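Local structure of uncharacterized protein UL16 (Human herpesvirus 5 strain ad169, 2WY3) at residues I22-M33 with I124-L135. The protein helps the virus escape natural killer cells by retaining ligands of the activating host receptor KLRK1, such as ULBP1 and ULBP2, inside the infected cell. Residues are numbered along the deposited sequence; the frame is centred on the assembly and turned at random. Where two conformers were deposited one is given.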
loop_
_atom_site.group_PDB
_atom_site.type_symbol
_atom_site.label_atom_id
_atom_site.label_comp_id
_atom_site.label_asym_id
_atom_site.label_seq_id
_atom_site.Cartn_x
_atom_site.Cartn_y
_atom_site.Cartn_z
ATOM N N ILE B 22 -2.430 -22.615 14.547
ATOM C CA ILE B 22 -3.608 -21.778 14.345
ATOM C C ILE B 22 -3.943 -21.692 12.855
ATOM O O ILE B 22 -3.051 -21.514 12.032
ATOM C CB ILE B 22 -3.369 -20.356 14.915
ATOM C CG1 ILE B 22 -3.267 -20.431 16.444
ATOM C CG2 ILE B 22 -4.487 -19.391 14.481
ATOM C CD1 ILE B 22 -2.873 -19.114 17.101
ATOM N N HIS B 23 -5.221 -21.857 12.511
ATOM C CA HIS B 23 -5.672 -21.731 11.122
ATOM C C HIS B 23 -5.792 -20.259 10.749
ATOM O O HIS B 23 -6.618 -19.547 11.323
ATOM C CB HIS B 23 -7.048 -22.390 10.962
ATOM C CG HIS B 23 -7.515 -22.470 9.542
ATOM N ND1 HIS B 23 -8.387 -21.554 8.993
ATOM C CD2 HIS B 23 -7.239 -23.363 8.560
ATOM C CE1 HIS B 23 -8.614 -21.868 7.727
ATOM N NE2 HIS B 23 -7.928 -22.959 7.439
ATOM N N PRO B 24 -4.994 -19.801 9.775
ATOM C CA PRO B 24 -5.025 -18.382 9.390
ATOM C C PRO B 24 -6.229 -18.054 8.520
ATOM O O PRO B 24 -6.740 -18.926 7.813
ATOM C CB PRO B 24 -3.744 -18.204 8.552
ATOM C CG PRO B 24 -2.903 -19.410 8.861
ATOM C CD PRO B 24 -3.895 -20.520 9.105
ATOM N N GLY B 25 -6.660 -16.800 8.554
ATOM C CA GLY B 25 -7.767 -16.369 7.722
ATOM C C GLY B 25 -7.440 -16.458 6.234
ATOM O O GLY B 25 -8.308 -16.718 5.404
ATOM N N GLU B 26 -6.173 -16.252 5.899
ATOM C CA GLU B 26 -5.703 -16.287 4.516
ATOM C C GLU B 26 -4.221 -16.647 4.622
ATOM O O GLU B 26 -3.556 -16.227 5.560
ATOM C CB GLU B 26 -5.841 -14.912 3.869
ATOM C CG GLU B 26 -5.246 -14.821 2.482
ATOM C CD GLU B 26 -5.562 -13.510 1.786
ATOM O OE1 GLU B 26 -6.274 -12.661 2.373
ATOM O OE2 GLU B 26 -5.101 -13.335 0.639
ATOM N N THR B 27 -3.695 -17.384 3.644
ATOM C CA THR B 27 -2.303 -17.838 3.716
ATOM C C THR B 27 -1.706 -18.031 2.318
ATOM O O THR B 27 -2.342 -18.623 1.439
ATOM C CB THR B 27 -2.203 -19.131 4.552
ATOM O OG1 THR B 27 -0.837 -19.547 4.669
ATOM C CG2 THR B 27 -3.039 -20.239 3.924
ATOM N N TRP B 28 -0.498 -17.509 2.107
ATOM C CA TRP B 28 0.138 -17.541 0.795
ATOM C C TRP B 28 1.639 -17.429 0.925
ATOM O O TRP B 28 2.153 -17.257 2.036
ATOM C CB TRP B 28 -0.422 -16.440 -0.105
ATOM C CG TRP B 28 -0.236 -15.064 0.429
ATOM C CD1 TRP B 28 -0.649 -14.583 1.643
ATOM C CD2 TRP B 28 0.397 -13.976 -0.239
ATOM N NE1 TRP B 28 -0.304 -13.257 1.769
ATOM C CE2 TRP B 28 0.335 -12.859 0.623
ATOM C CE3 TRP B 28 0.999 -13.830 -1.489
ATOM C CZ2 TRP B 28 0.871 -11.623 0.280
ATOM C CZ3 TRP B 28 1.524 -12.597 -1.830
ATOM C CH2 TRP B 28 1.456 -11.511 -0.949
ATOM N N THR B 29 2.338 -17.577 -0.203
ATOM C CA THR B 29 3.802 -17.658 -0.223
ATOM C C THR B 29 4.320 -16.696 -1.290
ATOM O O THR B 29 3.735 -16.601 -2.382
ATOM C CB THR B 29 4.294 -19.101 -0.574
ATOM O OG1 THR B 29 3.827 -20.032 0.406
ATOM C CG2 THR B 29 5.826 -19.173 -0.642
ATOM N N LEU B 30 5.382 -15.958 -0.962
ATOM C CA LEU B 30 6.087 -15.131 -1.945
ATOM C C LEU B 30 7.509 -15.641 -2.093
ATOM O O LEU B 30 8.143 -15.971 -1.102
ATOM C CB LEU B 30 6.168 -13.679 -1.469
ATOM C CG LEU B 30 4.885 -12.886 -1.669
ATOM C CD1 LEU B 30 4.987 -11.537 -0.966
ATOM C CD2 LEU B 30 4.642 -12.706 -3.171
ATOM N N HIS B 31 8.013 -15.665 -3.325
ATOM C CA HIS B 31 9.402 -16.010 -3.586
ATOM C C HIS B 31 10.150 -14.770 -4.046
ATOM O O HIS B 31 9.824 -14.208 -5.090
ATOM C CB HIS B 31 9.490 -17.090 -4.669
ATOM C CG HIS B 31 8.929 -18.409 -4.249
ATOM N ND1 HIS B 31 9.692 -19.382 -3.640
ATOM C CD2 HIS B 31 7.678 -18.915 -4.342
ATOM C CE1 HIS B 31 8.935 -20.434 -3.379
ATOM N NE2 HIS B 31 7.709 -20.176 -3.797
ATOM N N GLY B 32 11.133 -14.331 -3.264
ATOM C CA GLY B 32 11.985 -13.217 -3.662
ATOM C C GLY B 32 11.440 -11.866 -3.230
ATOM O O GLY B 32 11.988 -10.821 -3.573
ATOM N N MET B 33 10.347 -11.884 -2.482
ATOM C CA MET B 33 9.728 -10.643 -2.019
ATOM C C MET B 33 9.193 -10.829 -0.601
ATOM O O MET B 33 8.659 -11.892 -0.260
ATOM C CB MET B 33 8.603 -10.201 -2.985
ATOM C CG MET B 33 7.672 -9.104 -2.439
ATOM S SD MET B 33 6.457 -8.489 -3.660
ATOM C CE MET B 33 7.553 -7.680 -4.788
ATOM N N ILE B 124 -4.960 -15.554 13.678
ATOM C CA ILE B 124 -4.041 -15.103 12.656
ATOM C C ILE B 124 -4.864 -14.675 11.464
ATOM O O ILE B 124 -5.522 -15.503 10.828
ATOM C CB ILE B 124 -3.047 -16.199 12.234
ATOM C CG1 ILE B 124 -2.145 -16.567 13.418
ATOM C CG2 ILE B 124 -2.210 -15.698 11.059
ATOM C CD1 ILE B 124 -1.253 -17.806 13.172
ATOM N N ILE B 125 -4.891 -13.379 11.185
ATOM C CA ILE B 125 -5.779 -12.931 10.104
ATOM C C ILE B 125 -5.159 -13.181 8.736
ATOM O O ILE B 125 -5.864 -13.394 7.743
ATOM C CB ILE B 125 -6.223 -11.468 10.265
ATOM C CG1 ILE B 125 -5.041 -10.512 10.143
ATOM C CG2 ILE B 125 -6.926 -11.272 11.602
ATOM C CD1 ILE B 125 -5.482 -9.050 10.123
ATOM N N GLU B 126 -3.836 -13.180 8.689
ATOM C CA GLU B 126 -3.125 -13.470 7.441
ATOM C C GLU B 126 -1.752 -14.024 7.735
ATOM O O GLU B 126 -1.069 -13.559 8.644
ATOM C CB GLU B 126 -2.993 -12.200 6.589
ATOM C CG GLU B 126 -2.310 -12.439 5.251
ATOM C CD GLU B 126 -2.352 -11.225 4.318
ATOM O OE1 GLU B 126 -3.185 -10.304 4.516
ATOM O OE2 GLU B 126 -1.535 -11.200 3.376
ATOM N N ARG B 127 -1.353 -15.023 6.959
ATOM C CA ARG B 127 -0.041 -15.638 7.111
ATOM C C ARG B 127 0.676 -15.560 5.777
ATOM O O ARG B 127 0.114 -15.919 4.738
ATOM C CB ARG B 127 -0.186 -17.100 7.545
ATOM C CG ARG B 127 1.102 -17.938 7.382
ATOM C CD ARG B 127 0.878 -19.326 7.970
ATOM N NE ARG B 127 0.784 -19.280 9.430
ATOM C CZ ARG B 127 0.337 -20.275 10.188
ATOM N NH1 ARG B 127 -0.101 -21.404 9.632
ATOM N NH2 ARG B 127 0.315 -20.135 11.505
ATOM N N LEU B 128 1.912 -15.065 5.797
ATOM C CA LEU B 128 2.706 -14.988 4.579
ATOM C C LEU B 128 3.988 -15.779 4.778
ATOM O O LEU B 128 4.724 -15.538 5.735
ATOM C CB LEU B 128 3.055 -13.530 4.258
ATOM C CG LEU B 128 4.138 -13.375 3.192
ATOM C CD1 LEU B 128 3.576 -13.806 1.819
ATOM C CD2 LEU B 128 4.674 -11.933 3.170
ATOM N N TYR B 129 4.235 -16.737 3.888
ATOM C CA TYR B 129 5.531 -17.404 3.849
ATOM C C TYR B 129 6.430 -16.676 2.856
ATOM O O TYR B 129 5.997 -16.339 1.753
ATOM C CB TYR B 129 5.364 -18.853 3.405
ATOM C CG TYR B 129 4.783 -19.763 4.467
ATOM C CD1 TYR B 129 5.589 -20.292 5.470
ATOM C CD2 TYR B 129 3.437 -20.118 4.440
ATOM C CE1 TYR B 129 5.064 -21.152 6.427
ATOM C CE2 TYR B 129 2.896 -20.983 5.408
ATOM C CZ TYR B 129 3.725 -21.485 6.392
ATOM O OH TYR B 129 3.222 -22.327 7.358
ATOM N N VAL B 130 7.681 -16.454 3.253
ATOM C CA VAL B 130 8.674 -15.768 2.422
ATOM C C VAL B 130 9.832 -16.715 2.140
ATOM O O VAL B 130 10.378 -17.326 3.062
ATOM C CB VAL B 130 9.199 -14.518 3.134
ATOM C CG1 VAL B 130 10.397 -13.926 2.388
ATOM C CG2 VAL B 130 8.056 -13.491 3.306
ATOM N N ARG B 131 10.187 -16.843 0.863
ATOM C CA ARG B 131 11.256 -17.741 0.435
ATOM C C ARG B 131 12.210 -16.966 -0.455
ATOM O O ARG B 131 11.836 -15.949 -1.003
ATOM C CB ARG B 131 10.661 -18.912 -0.340
ATOM C CG ARG B 131 9.731 -19.766 0.510
ATOM C CD ARG B 131 10.565 -20.507 1.566
ATOM N NE ARG B 131 9.753 -21.461 2.329
ATOM C CZ ARG B 131 9.237 -21.225 3.531
ATOM N NH1 ARG B 131 9.430 -20.049 4.141
ATOM N NH2 ARG B 131 8.511 -22.166 4.125
ATOM N N LEU B 132 13.445 -17.442 -0.588
ATOM C CA LEU B 132 14.378 -16.813 -1.508
ATOM C C LEU B 132 13.880 -17.013 -2.932
ATOM O O LEU B 132 13.066 -17.901 -3.192
ATOM C CB LEU B 132 15.771 -17.425 -1.349
ATOM C CG LEU B 132 16.426 -17.318 0.031
ATOM C CD1 LEU B 132 17.800 -17.983 0.009
ATOM C CD2 LEU B 132 16.551 -15.864 0.452
ATOM N N GLY B 133 14.348 -16.176 -3.852
ATOM C CA GLY B 133 14.029 -16.358 -5.252
ATOM C C GLY B 133 14.159 -15.087 -6.064
ATOM O O GLY B 133 14.423 -14.012 -5.525
ATOM N N SER B 134 13.973 -15.213 -7.371
ATOM C CA SER B 134 14.092 -14.073 -8.266
ATOM C C SER B 134 12.777 -13.314 -8.350
ATOM O O SER B 134 11.744 -13.882 -8.705
ATOM C CB SER B 134 14.516 -14.526 -9.661
ATOM O OG SER B 134 14.421 -13.455 -10.588
ATOM N N LEU B 135 12.827 -12.029 -8.019
ATOM C CA LEU B 135 11.677 -11.151 -8.166
ATOM C C LEU B 135 11.302 -11.051 -9.641
ATOM O O LEU B 135 10.134 -11.183 -10.010
ATOM C CB LEU B 135 11.995 -9.768 -7.596
ATOM C CG LEU B 135 10.802 -8.906 -7.191
ATOM C CD1 LEU B 135 9.812 -9.736 -6.400
ATOM C CD2 LEU B 135 11.268 -7.713 -6.376
HETATM O O HOH W 1 -1.633 -23.630 10.687
HETATM O O HOH W 2 -6.967 -17.508 13.004
#
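Ile-22 CB lies 3.7 Å from Ile-124 CD1, with Ile-22 CG2 against the CG1-CD1 arm: two branched aliphatic side chains packed together before the strand begins, Ile-124 buried. The Ile-22 carbonyl is joined to Arg-127 NH1 through a water. Pro-24 sets a single apolar carbon of its puckered ring, CG, over one face of the Arg-127 guanidinium, 3.4 Å above the plane and toward its rim; the water lies in plane at the edge, and Asp-113 forms a salt bridge to NE. Gly-25 N binds Ile-124 O (2.9 Å), where a CB would run into Ile-125 O, and Glu-26 O receives Arg-127 N.

From here residues 27-31 run parallel to 127-131, bridged from Thr-27/Arg-127 to His-31/Arg-131. Trp-28 N bonds to Arg-127 O, Tyr-129 N to Trp-28 O, Leu-30 N to Tyr-129 O and Arg-131 N to Leu-30 O. Strand 27-31 thus forms the parallel edge of an otherwise antiparallel sheet in this immunoglobulin-like ectodomain.

Thr-27 sets OG1 alongside the Arg-127 methylenes. Trp-28 chi1 (59°) carries the indole across to Glu-126 and Leu-128. NE1 donates to Glu-126 OE2 (2.9 Å) on the anti side, tilted from both planes. Leu-128 CD1 makes a CH-pi contact over the six-membered ring and also meets Leu-30 CG. On the other face Thr-29, whose beta-branch favours extended backbone, rests OG1 on Tyr-129 CB, and His-31 ND1 lies 3.5 Å from Arg-131 CB. Gly-32 N-H ends the ladder at Arg-131 O; at its phi of 89° a CB would jam against the preceding carbonyl and Gly-133 O. Trp-28, Leu-30 and Met-33 also pack on a neighbouring protein chain.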